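Putative uncharacterized protein (PDB 3PGB) probably catalyses the oxidative deamination of primary amines as a copper amine oxidase, using one copper ion and one topaquinone cofactor per subunit. Local coordinates at residues A[66-71]-A[365-370]; A[133-138]-A[359-364]; A[257-262]-A[392-397]. All blocks are in the same frame, centred on the assembly; numbering follows the deposited sequence.

Contact 1 of 3, residues A[66-71]-A[365-370]; sequences NVWYGL and SLFDIK
W68 and F367 lie flat against each other in a face-to-face stack. The five-membered ring of the indole sits over the phenyl ring, with the two centroids 3.7 Å apart and the planes only 6° from parallel. F367 CB stands over the six-membered ring of W68, 3.6 Å from its centroid, while W68 CB lies over the F367 ring, 3.9 Å from its centroid, in a second CH-pi contact. Both side chains turn CG away from their own carbonyl carbon (chi1 -49° for W68, -74° for F367), which brings the rings into the shared layer. On the other face of the indole, V67 CG2 rests 3.4 Å above the W68 ring plane, so the tryptophan is clamped between its sequence neighbour and the strand. Its rotation is fixed further by NE1, which donates to Y378 OH, and by an edge-to-face contact with Y355. D368 adds a lighter touch, CB to W68 CH2 at 4.1 Å, while its carboxylate is engaged by R375.

The backbone that presents the indole is shaped by N66. N66 OD1 accepts from W68 N at 3.1 Å, in the carbonyl plane, and from Y69 N at 2.9 Å, well above that plane; ND2 is satisfied by the carbonyls of R344 and I356. The result is an Asx turn ahead of helix 73-84, from which W68 stacks on strand 363-371 of the large beta-sandwich catalytic domain of copper amine oxidases.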
ATOM      1  N   ASN A  66      25.929 -13.670  18.025  1.00 17.92           N
ATOM      2  CA  ASN A  66      24.972 -13.881  16.944  1.00 17.42           C
ATOM      3  C   ASN A  66      25.110 -15.329  16.481  1.00 17.16           C
ATOM      4  O   ASN A  66      25.982 -15.668  15.682  1.00 16.98           O
ATOM      5  CB  ASN A  66      25.206 -12.886  15.803  1.00 17.45           C
ATOM      6  CG  ASN A  66      24.171 -12.999  14.690  1.00 16.80           C
ATOM      7  OD1 ASN A  66      23.599 -14.060  14.451  1.00 15.95           O
ATOM      8  ND2 ASN A  66      23.946 -11.901  13.989  1.00 15.73           N
ATOM      9  N   VAL A  67      24.231 -16.176  16.999  1.00 16.80           N
ATOM     10  CA  VAL A  67      24.313 -17.611  16.787  1.00 16.61           C
ATOM     11  C   VAL A  67      23.739 -18.066  15.432  1.00 17.00           C
ATOM     12  O   VAL A  67      23.772 -19.265  15.129  1.00 17.13           O
ATOM     13  CB  VAL A  67      23.597 -18.372  17.932  1.00 16.37           C
ATOM     14  CG1 VAL A  67      24.174 -17.974  19.278  1.00 15.71           C
ATOM     15  CG2 VAL A  67      22.093 -18.122  17.898  1.00 16.17           C
ATOM     16  N   TRP A  68      23.229 -17.126  14.629  1.00 17.17           N
ATOM     17  CA  TRP A  68      22.576 -17.439  13.354  1.00 17.39           C
ATOM     18  C   TRP A  68      23.284 -16.927  12.090  1.00 17.79           C
ATOM     19  O   TRP A  68      23.086 -17.490  11.012  1.00 17.88           O
ATOM     20  CB  TRP A  68      21.163 -16.857  13.322  1.00 17.38           C
ATOM     21  CG  TRP A  68      20.314 -17.133  14.515  1.00 17.35           C
ATOM     22  CD1 TRP A  68      19.542 -18.235  14.735  1.00 17.13           C
ATOM     23  CD2 TRP A  68      20.110 -16.267  15.633  1.00 16.38           C
ATOM     24  NE1 TRP A  68      18.884 -18.115  15.932  1.00 16.97           N
ATOM     25  CE2 TRP A  68      19.214 -16.914  16.502  1.00 16.42           C
ATOM     26  CE3 TRP A  68      20.606 -15.008  15.987  1.00 16.42           C
ATOM     27  CZ2 TRP A  68      18.798 -16.344  17.703  1.00 16.41           C
ATOM     28  CZ3 TRP A  68      20.196 -14.441  17.178  1.00 15.81           C
ATOM     29  CH2 TRP A  68      19.299 -15.109  18.023  1.00 16.72           C
ATOM     30  N   TYR A  69      24.074 -15.862  12.200  1.00 18.26           N
ATOM     31  CA  TYR A  69      24.508 -15.111  11.011  1.00 18.79           C
ATOM     32  C   TYR A  69      25.173 -15.964   9.933  1.00 19.00           C
ATOM     33  O   TYR A  69      24.781 -15.917   8.771  1.00 19.02           O
ATOM     34  CB  TYR A  69      25.434 -13.943  11.383  1.00 18.88           C
ATOM     35  CG  TYR A  69      25.901 -13.157  10.176  1.00 19.52           C
ATOM     36  CD1 TYR A  69      25.069 -12.230   9.562  1.00 20.36           C
ATOM     37  CD2 TYR A  69      27.165 -13.355   9.636  1.00 20.41           C
ATOM     38  CE1 TYR A  69      25.480 -11.514   8.455  1.00 20.89           C
ATOM     39  CE2 TYR A  69      27.589 -12.639   8.518  1.00 20.87           C
ATOM     40  CZ  TYR A  69      26.741 -11.722   7.936  1.00 21.18           C
ATOM     41  OH  TYR A  69      27.145 -11.007   6.834  1.00 22.56           O
ATOM     42  N   GLY A  70      26.189 -16.721  10.321  1.00 19.38           N
ATOM     43  CA  GLY A  70      26.938 -17.526   9.372  1.00 19.76           C
ATOM     44  C   GLY A  70      28.311 -17.909   9.872  1.00 20.12           C
ATOM     45  O   GLY A  70      28.703 -17.551  10.987  1.00 19.92           O
ATOM     46  N   LEU A  71      29.041 -18.639   9.036  1.00 20.70           N
ATOM     47  CA  LEU A  71      30.396 -19.072   9.368  1.00 21.28           C
ATOM     48  C   LEU A  71      31.372 -17.912   9.216  1.00 21.67           C
ATOM     49  O   LEU A  71      31.216 -17.080   8.331  1.00 21.64           O
ATOM     50  CB  LEU A  71      30.831 -20.225   8.455  1.00 21.23           C
ATOM     51  CG  LEU A  71      30.020 -21.520   8.554  1.00 21.06           C
ATOM     52  CD1 LEU A  71      30.362 -22.464   7.403  1.00 21.20           C
ATOM     53  CD2 LEU A  71      30.240 -22.200   9.892  1.00 20.08           C
ATOM     54  N   SER A 365      17.725 -12.481   6.661  1.00 18.80           N
ATOM     55  CA  SER A 365      16.812 -12.988   7.676  1.00 18.55           C
ATOM     56  C   SER A 365      17.022 -12.197   8.961  1.00 18.12           C
ATOM     57  O   SER A 365      18.124 -11.697   9.203  1.00 18.27           O
ATOM     58  CB  SER A 365      17.090 -14.466   7.906  1.00 18.69           C
ATOM     59  OG  SER A 365      16.028 -15.080   8.597  1.00 20.12           O
ATOM     60  N   LEU A 366      15.968 -12.062   9.763  1.00 17.62           N
ATOM     61  CA  LEU A 366      16.039 -11.354  11.048  1.00 17.22           C
ATOM     62  C   LEU A 366      15.721 -12.308  12.195  1.00 16.86           C
ATOM     63  O   LEU A 366      14.821 -13.141  12.082  1.00 16.85           O
ATOM     64  CB  LEU A 366      15.056 -10.178  11.087  1.00 17.30           C
ATOM     65  CG  LEU A 366      15.405  -8.940  10.259  1.00 17.55           C
ATOM     66  CD1 LEU A 366      15.418  -9.258   8.777  1.00 18.19           C
ATOM     67  CD2 LEU A 366      14.422  -7.812  10.550  1.00 17.33           C
ATOM     68  N   PHE A 367      16.452 -12.171  13.298  1.00 16.43           N
ATOM     69  CA  PHE A 367      16.243 -12.996  14.485  1.00 16.23           C
ATOM     70  C   PHE A 367      16.124 -12.146  15.745  1.00 16.11           C
ATOM     71  O   PHE A 367      16.681 -11.060  15.835  1.00 16.19           O
ATOM     72  CB  PHE A 367      17.397 -13.983  14.658  1.00 16.22           C
ATOM     73  CG  PHE A 367      17.365 -15.129  13.694  1.00 16.25           C
ATOM     74  CD1 PHE A 367      18.013 -15.045  12.469  1.00 16.83           C
ATOM     75  CD2 PHE A 367      16.687 -16.296  14.010  1.00 15.69           C
ATOM     76  CE1 PHE A 367      17.980 -16.112  11.578  1.00 17.06           C
ATOM     77  CE2 PHE A 367      16.650 -17.364  13.123  1.00 15.81           C
ATOM     78  CZ  PHE A 367      17.294 -17.277  11.912  1.00 16.29           C
ATOM     79  N   ASP A 368      15.401 -12.669  16.724  1.00 16.21           N
ATOM     80  CA  ASP A 368      15.249 -12.036  18.026  1.00 16.15           C
ATOM     81  C   ASP A 368      14.853 -10.565  17.896  1.00 16.06           C
ATOM     82  O   ASP A 368      15.465  -9.696  18.514  1.00 16.44           O
ATOM     83  CB  ASP A 368      16.544 -12.199  18.837  1.00 16.26           C
ATOM     84  CG  ASP A 368      16.362 -11.917  20.335  1.00 16.32           C
ATOM     85  OD1 ASP A 368      17.385 -11.649  21.001  1.00 17.13           O
ATOM     86  OD2 ASP A 368      15.223 -11.971  20.849  1.00 15.07           O
ATOM     87  N   ILE A 369      13.833 -10.297  17.083  1.00 15.71           N
ATOM     88  CA  ILE A 369      13.293  -8.950  16.948  1.00 15.78           C
ATOM     89  C   ILE A 369      12.569  -8.603  18.247  1.00 15.97           C
ATOM     90  O   ILE A 369      11.584  -9.250  18.585  1.00 15.96           O
ATOM     91  CB  ILE A 369      12.307  -8.830  15.737  1.00 15.72           C
ATOM     92  CG1 ILE A 369      13.034  -9.115  14.416  1.00 15.34           C
ATOM     93  CG2 ILE A 369      11.674  -7.451  15.690  1.00 14.88           C
ATOM     94  CD1 ILE A 369      12.160  -9.023  13.191  1.00 14.79           C
ATOM     95  N   LYS A 370      13.066  -7.604  18.975  1.00 16.31           N
ATOM     96  CA  LYS A 370      12.451  -7.187  20.246  1.00 16.95           C
ATOM     97  C   LYS A 370      11.862  -5.781  20.145  1.00 17.00           C
ATOM     98  O   LYS A 370      12.310  -4.977  19.338  1.00 17.16           O
ATOM     99  CB  LYS A 370      13.468  -7.238  21.401  1.00 17.15           C
ATOM    100  CG  LYS A 370      14.165  -8.600  21.581  1.00 18.12           C
ATOM    101  CD  LYS A 370      15.212  -8.609  22.699  1.00 18.75           C
ATOM    102  CE  LYS A 370      14.565  -8.519  24.076  1.00 20.13           C
ATOM    103  NZ  LYS A 370      15.548  -8.500  25.205  1.00 20.60           N
TER

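Contact 2 of 3, residues A[133-138]-A[359-364]; sequences HVRLNN and NRDTGL
A partly buried salt bridge between R135 and D361 ties strand 131-138, in an antiparallel sheet of the N-terminal region, to the turn between strands 352-359 and 363-371. The two side chains approach from opposite directions and meet edge on, the guanidinium and carboxylate planes 10° apart. R135 NH2 donates to the syn lone pair of D361 OD1 at 2.7 Å with an N-H...O angle of 149°; the same nitrogen lies 2.9 Å from D361 OD2, facing both oxygens. R360 joins from the turn itself, its NH1 3.4 Å from D361 OD1, so one carboxylate collects two arginines. R135 NH1 lies over the face of the R360 guanidinium, both groups gathered round the same anion.

The turn is a beta-hairpin connection of the catalytic domain, and an Asx motif sets its shape: N359 OD1 accepts from T362 N at 2.8 Å. The hydroxyl T362 OG1 adds a further bond to N359 OD1 at 3.0 Å. Across the base, N359 N donates to G363 O at 3.0 Å. R360 also reaches the carbonyls of S404 and Y405 through weak hydrogen bonds, the two residues that follow D403, the predicted proton acceptor, in sequence. P661 packs on both R135 and D361.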
ATOM      1  N   HIS A 133      26.560 -26.800   8.088  1.00 20.45           N
ATOM      2  CA  HIS A 133      25.704 -27.520   7.160  1.00 20.15           C
ATOM      3  C   HIS A 133      26.451 -27.559   5.829  1.00 19.79           C
ATOM      4  O   HIS A 133      26.868 -26.520   5.314  1.00 19.61           O
ATOM      5  CB  HIS A 133      24.348 -26.820   7.029  1.00 20.16           C
ATOM      6  CG  HIS A 133      23.494 -27.347   5.915  1.00 20.95           C
ATOM      7  ND1 HIS A 133      22.732 -26.525   5.112  1.00 21.66           N
ATOM      8  CD2 HIS A 133      23.290 -28.608   5.464  1.00 21.77           C
ATOM      9  CE1 HIS A 133      22.095 -27.258   4.215  1.00 22.53           C
ATOM     10  NE2 HIS A 133      22.414 -28.525   4.409  1.00 22.82           N
ATOM     11  N   VAL A 134      26.658 -28.759   5.298  1.00 19.58           N
ATOM     12  CA  VAL A 134      27.364 -28.920   4.033  1.00 19.42           C
ATOM     13  C   VAL A 134      26.480 -29.653   3.033  1.00 19.46           C
ATOM     14  O   VAL A 134      25.716 -30.544   3.407  1.00 19.62           O
ATOM     15  CB  VAL A 134      28.701 -29.664   4.221  1.00 19.32           C
ATOM     16  CG1 VAL A 134      29.361 -29.948   2.872  1.00 19.30           C
ATOM     17  CG2 VAL A 134      29.634 -28.854   5.103  1.00 18.79           C
ATOM     18  N   ARG A 135      26.568 -29.240   1.771  1.00 19.56           N
ATOM     19  CA  ARG A 135      25.890 -29.907   0.665  1.00 19.59           C
ATOM     20  C   ARG A 135      26.898 -30.399  -0.348  1.00 19.38           C
ATOM     21  O   ARG A 135      27.766 -29.642  -0.789  1.00 19.15           O
ATOM     22  CB  ARG A 135      24.937 -28.963  -0.053  1.00 19.73           C
ATOM     23  CG  ARG A 135      23.673 -28.681   0.706  1.00 20.84           C
ATOM     24  CD  ARG A 135      22.503 -28.409  -0.223  1.00 22.32           C
ATOM     25  NE  ARG A 135      21.738 -27.261   0.248  1.00 23.60           N
ATOM     26  CZ  ARG A 135      21.772 -26.042  -0.283  1.00 24.34           C
ATOM     27  NH1 ARG A 135      22.515 -25.764  -1.354  1.00 24.90           N
ATOM     28  NH2 ARG A 135      21.035 -25.084   0.263  1.00 24.64           N
ATOM     29  N   LEU A 136      26.758 -31.661  -0.736  1.00 19.24           N
ATOM     30  CA  LEU A 136      27.647 -32.262  -1.709  1.00 19.13           C
ATOM     31  C   LEU A 136      26.881 -32.549  -2.986  1.00 18.88           C
ATOM     32  O   LEU A 136      25.752 -33.030  -2.941  1.00 18.81           O
ATOM     33  CB  LEU A 136      28.246 -33.553  -1.145  1.00 19.16           C
ATOM     34  CG  LEU A 136      28.974 -33.406   0.195  1.00 19.03           C
ATOM     35  CD1 LEU A 136      29.273 -34.772   0.814  1.00 18.34           C
ATOM     36  CD2 LEU A 136      30.244 -32.589   0.019  1.00 18.93           C
ATOM     37  N   ASN A 137      27.494 -32.229  -4.124  1.00 18.81           N
ATOM     38  CA  ASN A 137      26.968 -32.627  -5.423  1.00 18.63           C
ATOM     39  C   ASN A 137      27.733 -33.861  -5.858  1.00 18.69           C
ATOM     40  O   ASN A 137      28.866 -33.769  -6.322  1.00 18.95           O
ATOM     41  CB  ASN A 137      27.123 -31.492  -6.440  1.00 18.54           C
ATOM     42  CG  ASN A 137      26.328 -31.729  -7.720  1.00 18.61           C
ATOM     43  OD1 ASN A 137      25.694 -32.775  -7.895  1.00 19.87           O
ATOM     44  ND2 ASN A 137      26.358 -30.753  -8.621  1.00 16.27           N
ATOM     45  N   ASN A 138      27.127 -35.024  -5.663  1.00 18.92           N
ATOM     46  CA  ASN A 138      27.764 -36.294  -6.016  1.00 19.18           C
ATOM     47  C   ASN A 138      27.428 -36.709  -7.437  1.00 18.75           C
ATOM     48  O   ASN A 138      26.338 -37.200  -7.687  1.00 18.47           O
ATOM     49  CB  ASN A 138      27.329 -37.392  -5.047  1.00 19.40           C
ATOM     50  CG  ASN A 138      27.910 -37.209  -3.674  1.00 20.72           C
ATOM     51  OD1 ASN A 138      29.121 -37.091  -3.522  1.00 23.96           O
ATOM     52  ND2 ASN A 138      27.054 -37.190  -2.657  1.00 22.45           N
ATOM     53  N   ASN A 359      22.019 -16.235   4.483  1.00 15.41           N
ATOM     54  CA  ASN A 359      22.471 -17.482   3.857  1.00 15.84           C
ATOM     55  C   ASN A 359      22.378 -17.461   2.335  1.00 16.17           C
ATOM     56  O   ASN A 359      21.875 -16.506   1.747  1.00 16.45           O
ATOM     57  CB  ASN A 359      21.745 -18.702   4.450  1.00 15.84           C
ATOM     58  CG  ASN A 359      20.251 -18.684   4.217  1.00 16.15           C
ATOM     59  OD1 ASN A 359      19.753 -18.089   3.255  1.00 17.59           O
ATOM     60  ND2 ASN A 359      19.522 -19.355   5.100  1.00 15.86           N
ATOM     61  N   ARG A 360      22.910 -18.512   1.716  1.00 16.78           N
ATOM     62  CA  ARG A 360      22.902 -18.694   0.261  1.00 17.13           C
ATOM     63  C   ARG A 360      21.484 -18.869  -0.292  1.00 17.29           C
ATOM     64  O   ARG A 360      21.150 -18.313  -1.330  1.00 17.48           O
ATOM     65  CB  ARG A 360      23.830 -19.882  -0.114  1.00 17.29           C
ATOM     66  CG  ARG A 360      23.323 -20.918  -1.151  1.00 18.18           C
ATOM     67  CD  ARG A 360      23.363 -20.395  -2.556  1.00 19.63           C
ATOM     68  NE  ARG A 360      23.432 -21.430  -3.597  1.00 20.65           N
ATOM     69  CZ  ARG A 360      22.412 -22.177  -4.022  1.00 21.26           C
ATOM     70  NH1 ARG A 360      21.206 -22.090  -3.479  1.00 21.47           N
ATOM     71  NH2 ARG A 360      22.612 -23.044  -5.002  1.00 22.80           N
ATOM     72  N   ASP A 361      20.645 -19.627   0.404  1.00 17.62           N
ATOM     73  CA  ASP A 361      19.327 -19.980  -0.130  1.00 17.84           C
ATOM     74  C   ASP A 361      18.376 -18.788  -0.205  1.00 18.05           C
ATOM     75  O   ASP A 361      17.843 -18.492  -1.276  1.00 18.53           O
ATOM     76  CB  ASP A 361      18.676 -21.089   0.697  1.00 17.76           C
ATOM     77  CG  ASP A 361      19.458 -22.393   0.664  1.00 17.77           C
ATOM     78  OD1 ASP A 361      20.308 -22.579  -0.240  1.00 15.29           O
ATOM     79  OD2 ASP A 361      19.199 -23.245   1.552  1.00 17.41           O
ATOM     80  N   THR A 362      18.177 -18.109   0.921  1.00 17.82           N
ATOM     81  CA  THR A 362      17.140 -17.084   1.031  1.00 17.98           C
ATOM     82  C   THR A 362      17.669 -15.683   1.360  1.00 18.10           C
ATOM     83  O   THR A 362      16.888 -14.749   1.532  1.00 17.88           O
ATOM     84  CB  THR A 362      16.098 -17.482   2.092  1.00 17.87           C
ATOM     85  OG1 THR A 362      16.749 -17.685   3.354  1.00 18.00           O
ATOM     86  CG2 THR A 362      15.388 -18.761   1.683  1.00 17.89           C
ATOM     87  N   GLY A 363      18.988 -15.532   1.434  1.00 18.38           N
ATOM     88  CA  GLY A 363      19.587 -14.226   1.656  1.00 18.49           C
ATOM     89  C   GLY A 363      19.331 -13.724   3.061  1.00 18.60           C
ATOM     90  O   GLY A 363      19.754 -14.346   4.026  1.00 18.56           O
ATOM     91  N   LEU A 364      18.613 -12.608   3.168  1.00 18.84           N
ATOM     92  CA  LEU A 364      18.463 -11.889   4.439  1.00 19.02           C
ATOM     93  C   LEU A 364      17.462 -12.563   5.363  1.00 18.95           C
ATOM     94  O   LEU A 364      16.472 -13.126   4.910  1.00 19.19           O
ATOM     95  CB  LEU A 364      18.017 -10.444   4.174  1.00 19.04           C
ATOM     96  CG  LEU A 364      17.868  -9.472   5.345  1.00 19.06           C
ATOM     97  CD1 LEU A 364      19.140  -9.375   6.164  1.00 18.90           C
ATOM     98  CD2 LEU A 364      17.477  -8.106   4.798  1.00 19.24           C
TER

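Contact 3 of 3, residues A[257-262]-A[392-397]; sequences GLYLKS and NDPVQS
D393 crosses the phenol end of Y259 at about a right angle, its CB 3.4 Å from Y259 CZ. Its CG sits between the backbone N and the carbonyl carbon (chi1 78°), which folds the carboxylate back toward the helix it precedes. There D393 OD1 accepts a hydrogen bond from Q396 N at 2.7 Å, on the syn side and somewhat out of the carboxylate plane: D393 is the N-cap of helix 394-398. D393 O also accepts from S397 N at 3.0 Å. P394, in the first turn, sets its CD over one face of the Y259 ring, toward its rim, 4.0 Å from the centroid and 19° off the normal, a CH-pi contact.

Y259 belongs to the middle strand of a five-stranded antiparallel sheet, consistent with one of the small N-terminal domains of the family, on which the start of the helix is docked; W237 and M278, from the strands on either side of 255-263, also touch P394, as does W565 of the second subunit. V395 follows at the rim of the phenol, its CG2 near the ring plane and 3.8 Å from Y259 CD1. The Q396 amide bonds Q509 through NE2 and S530 through OE1.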
ATOM      1  N   GLY A 257      10.287 -18.924 -30.780  1.00 17.79           N
ATOM      2  CA  GLY A 257       9.021 -19.637 -30.983  1.00 17.79           C
ATOM      3  C   GLY A 257       9.098 -21.019 -31.599  1.00 17.92           C
ATOM      4  O   GLY A 257       8.096 -21.522 -32.112  1.00 18.10           O
ATOM      5  N   LEU A 258      10.275 -21.635 -31.552  1.00 17.90           N
ATOM      6  CA  LEU A 258      10.457 -22.993 -32.037  1.00 17.72           C
ATOM      7  C   LEU A 258      10.840 -23.845 -30.839  1.00 17.96           C
ATOM      8  O   LEU A 258      11.815 -23.548 -30.149  1.00 17.94           O
ATOM      9  CB  LEU A 258      11.547 -23.026 -33.110  1.00 17.65           C
ATOM     10  CG  LEU A 258      11.871 -24.373 -33.762  1.00 17.25           C
ATOM     11  CD1 LEU A 258      10.628 -25.026 -34.360  1.00 16.04           C
ATOM     12  CD2 LEU A 258      12.939 -24.181 -34.820  1.00 16.27           C
ATOM     13  N   TYR A 259      10.066 -24.898 -30.594  1.00 18.19           N
ATOM     14  CA  TYR A 259      10.199 -25.694 -29.379  1.00 18.36           C
ATOM     15  C   TYR A 259      10.628 -27.127 -29.675  1.00 18.71           C
ATOM     16  O   TYR A 259      10.355 -27.660 -30.753  1.00 18.64           O
ATOM     17  CB  TYR A 259       8.888 -25.674 -28.604  1.00 18.31           C
ATOM     18  CG  TYR A 259       8.349 -24.274 -28.414  1.00 18.46           C
ATOM     19  CD1 TYR A 259       8.588 -23.564 -27.246  1.00 18.49           C
ATOM     20  CD2 TYR A 259       7.619 -23.653 -29.417  1.00 19.32           C
ATOM     21  CE1 TYR A 259       8.099 -22.284 -27.079  1.00 18.91           C
ATOM     22  CE2 TYR A 259       7.132 -22.372 -29.265  1.00 19.71           C
ATOM     23  CZ  TYR A 259       7.374 -21.693 -28.096  1.00 19.12           C
ATOM     24  OH  TYR A 259       6.876 -20.429 -27.956  1.00 18.69           O
ATOM     25  N   LEU A 260      11.304 -27.734 -28.701  1.00 19.00           N
ATOM     26  CA  LEU A 260      11.959 -29.028 -28.875  1.00 19.22           C
ATOM     27  C   LEU A 260      11.775 -29.866 -27.621  1.00 19.39           C
ATOM     28  O   LEU A 260      12.292 -29.512 -26.567  1.00 19.21           O
ATOM     29  CB  LEU A 260      13.455 -28.816 -29.135  1.00 19.26           C
ATOM     30  CG  LEU A 260      14.369 -30.046 -29.110  1.00 19.57           C
ATOM     31  CD1 LEU A 260      13.955 -31.039 -30.201  1.00 19.45           C
ATOM     32  CD2 LEU A 260      15.831 -29.633 -29.266  1.00 19.28           C
ATOM     33  N   LYS A 261      11.044 -30.973 -27.743  1.00 19.77           N
ATOM     34  CA  LYS A 261      10.818 -31.882 -26.625  1.00 20.11           C
ATOM     35  C   LYS A 261      11.865 -32.997 -26.641  1.00 20.46           C
ATOM     36  O   LYS A 261      12.141 -33.590 -27.689  1.00 20.66           O
ATOM     37  CB  LYS A 261       9.403 -32.463 -26.683  1.00 20.14           C
ATOM     38  CG  LYS A 261       8.901 -33.046 -25.361  1.00 19.85           C
ATOM     39  CD  LYS A 261       7.531 -33.697 -25.520  1.00 19.12           C
ATOM     40  CE  LYS A 261       6.942 -34.140 -24.184  1.00 18.99           C
ATOM     41  NZ  LYS A 261       5.579 -34.737 -24.343  1.00 18.58           N
ATOM     42  N   SER A 262      12.453 -33.269 -25.480  1.00 20.80           N
ATOM     43  CA  SER A 262      13.520 -34.267 -25.360  1.00 21.11           C
ATOM     44  C   SER A 262      13.331 -35.149 -24.130  1.00 21.40           C
ATOM     45  O   SER A 262      13.066 -34.647 -23.041  1.00 21.06           O
ATOM     46  CB  SER A 262      14.883 -33.576 -25.257  1.00 21.24           C
ATOM     47  OG  SER A 262      15.141 -32.729 -26.373  1.00 21.09           O
ATOM     48  N   ASN A 392       0.318 -20.747 -24.019  1.00 16.71           N
ATOM     49  CA  ASN A 392      -0.100 -21.718 -25.020  1.00 17.28           C
ATOM     50  C   ASN A 392       1.096 -22.467 -25.614  1.00 17.67           C
ATOM     51  O   ASN A 392       0.917 -23.315 -26.480  1.00 17.99           O
ATOM     52  CB  ASN A 392      -0.901 -21.031 -26.134  1.00 17.33           C
ATOM     53  CG  ASN A 392      -1.782 -21.995 -26.917  1.00 17.51           C
ATOM     54  OD1 ASN A 392      -2.107 -23.085 -26.448  1.00 18.83           O
ATOM     55  ND2 ASN A 392      -2.186 -21.587 -28.113  1.00 17.62           N
ATOM     56  N   ASP A 393       2.311 -22.151 -25.160  1.00 18.09           N
ATOM     57  CA  ASP A 393       3.513 -22.867 -25.582  1.00 18.40           C
ATOM     58  C   ASP A 393       4.056 -23.685 -24.406  1.00 18.68           C
ATOM     59  O   ASP A 393       3.785 -23.354 -23.261  1.00 19.28           O
ATOM     60  CB  ASP A 393       4.551 -21.894 -26.165  1.00 18.48           C
ATOM     61  CG  ASP A 393       5.322 -21.111 -25.104  1.00 19.08           C
ATOM     62  OD1 ASP A 393       5.992 -21.733 -24.249  1.00 19.05           O
ATOM     63  OD2 ASP A 393       5.302 -19.860 -25.165  1.00 19.39           O
ATOM     64  N   PRO A 394       4.808 -24.764 -24.684  1.00 18.81           N
ATOM     65  CA  PRO A 394       5.202 -25.696 -23.628  1.00 18.83           C
ATOM     66  C   PRO A 394       6.299 -25.202 -22.690  1.00 18.76           C
ATOM     67  O   PRO A 394       6.370 -25.650 -21.547  1.00 18.90           O
ATOM     68  CB  PRO A 394       5.722 -26.901 -24.411  1.00 19.02           C
ATOM     69  CG  PRO A 394       6.254 -26.321 -25.671  1.00 18.93           C
ATOM     70  CD  PRO A 394       5.380 -25.143 -25.991  1.00 18.85           C
ATOM     71  N   VAL A 395       7.166 -24.318 -23.169  1.00 18.53           N
ATOM     72  CA  VAL A 395       8.241 -23.806 -22.331  1.00 18.39           C
ATOM     73  C   VAL A 395       7.667 -22.884 -21.252  1.00 18.34           C
ATOM     74  O   VAL A 395       7.846 -23.129 -20.051  1.00 18.37           O
ATOM     75  CB  VAL A 395       9.321 -23.088 -23.166  1.00 18.49           C
ATOM     76  CG1 VAL A 395      10.175 -22.161 -22.286  1.00 18.64           C
ATOM     77  CG2 VAL A 395      10.195 -24.121 -23.892  1.00 18.01           C
ATOM     78  N   GLN A 396       6.964 -21.843 -21.681  1.00 18.10           N
ATOM     79  CA  GLN A 396       6.351 -20.898 -20.749  1.00 18.09           C
ATOM     80  C   GLN A 396       5.261 -21.530 -19.909  1.00 17.79           C
ATOM     81  O   GLN A 396       5.085 -21.150 -18.751  1.00 17.61           O
ATOM     82  CB  GLN A 396       5.787 -19.676 -21.482  1.00 18.24           C
ATOM     83  CG  GLN A 396       6.840 -18.670 -21.874  1.00 18.73           C
ATOM     84  CD  GLN A 396       7.526 -18.077 -20.673  1.00 19.19           C
ATOM     85  OE1 GLN A 396       6.966 -17.222 -19.988  1.00 20.30           O
ATOM     86  NE2 GLN A 396       8.744 -18.538 -20.401  1.00 19.40           N
ATOM     87  N   SER A 397       4.537 -22.491 -20.480  1.00 17.52           N
ATOM     88  CA  SER A 397       3.527 -23.238 -19.722  1.00 17.36           C
ATOM     89  C   SER A 397       4.143 -24.001 -18.548  1.00 17.20           C
ATOM     90  O   SER A 397       3.524 -24.149 -17.504  1.00 17.27           O
ATOM     91  CB  SER A 397       2.769 -24.210 -20.632  1.00 17.26           C
ATOM     92  OG  SER A 397       1.829 -24.978 -19.902  1.00 16.73           O
TER

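All three contacts join N-terminal parts of the chain to the catalytic domain, but by different chemistry. Contacts 1 and 2 both use strand 363-371, contact 2 through the turn that leads into it, and their centres are about 17 Å apart; contact 3 lies on the opposite side of the chain's centre from contact 1, the two centres about 43 Å apart. Burial separates the neighbours: contact 1 is a fully buried aromatic stack, whereas contact 2, at a turn with partly exposed residues, relies on charge. Contact 3 is buried too, and combines ring packing with a capped helix end. It also differs in lying at the dimer interface, where the helix start touches the second subunit; that subunit does not touch the segments of contacts 1 and 2.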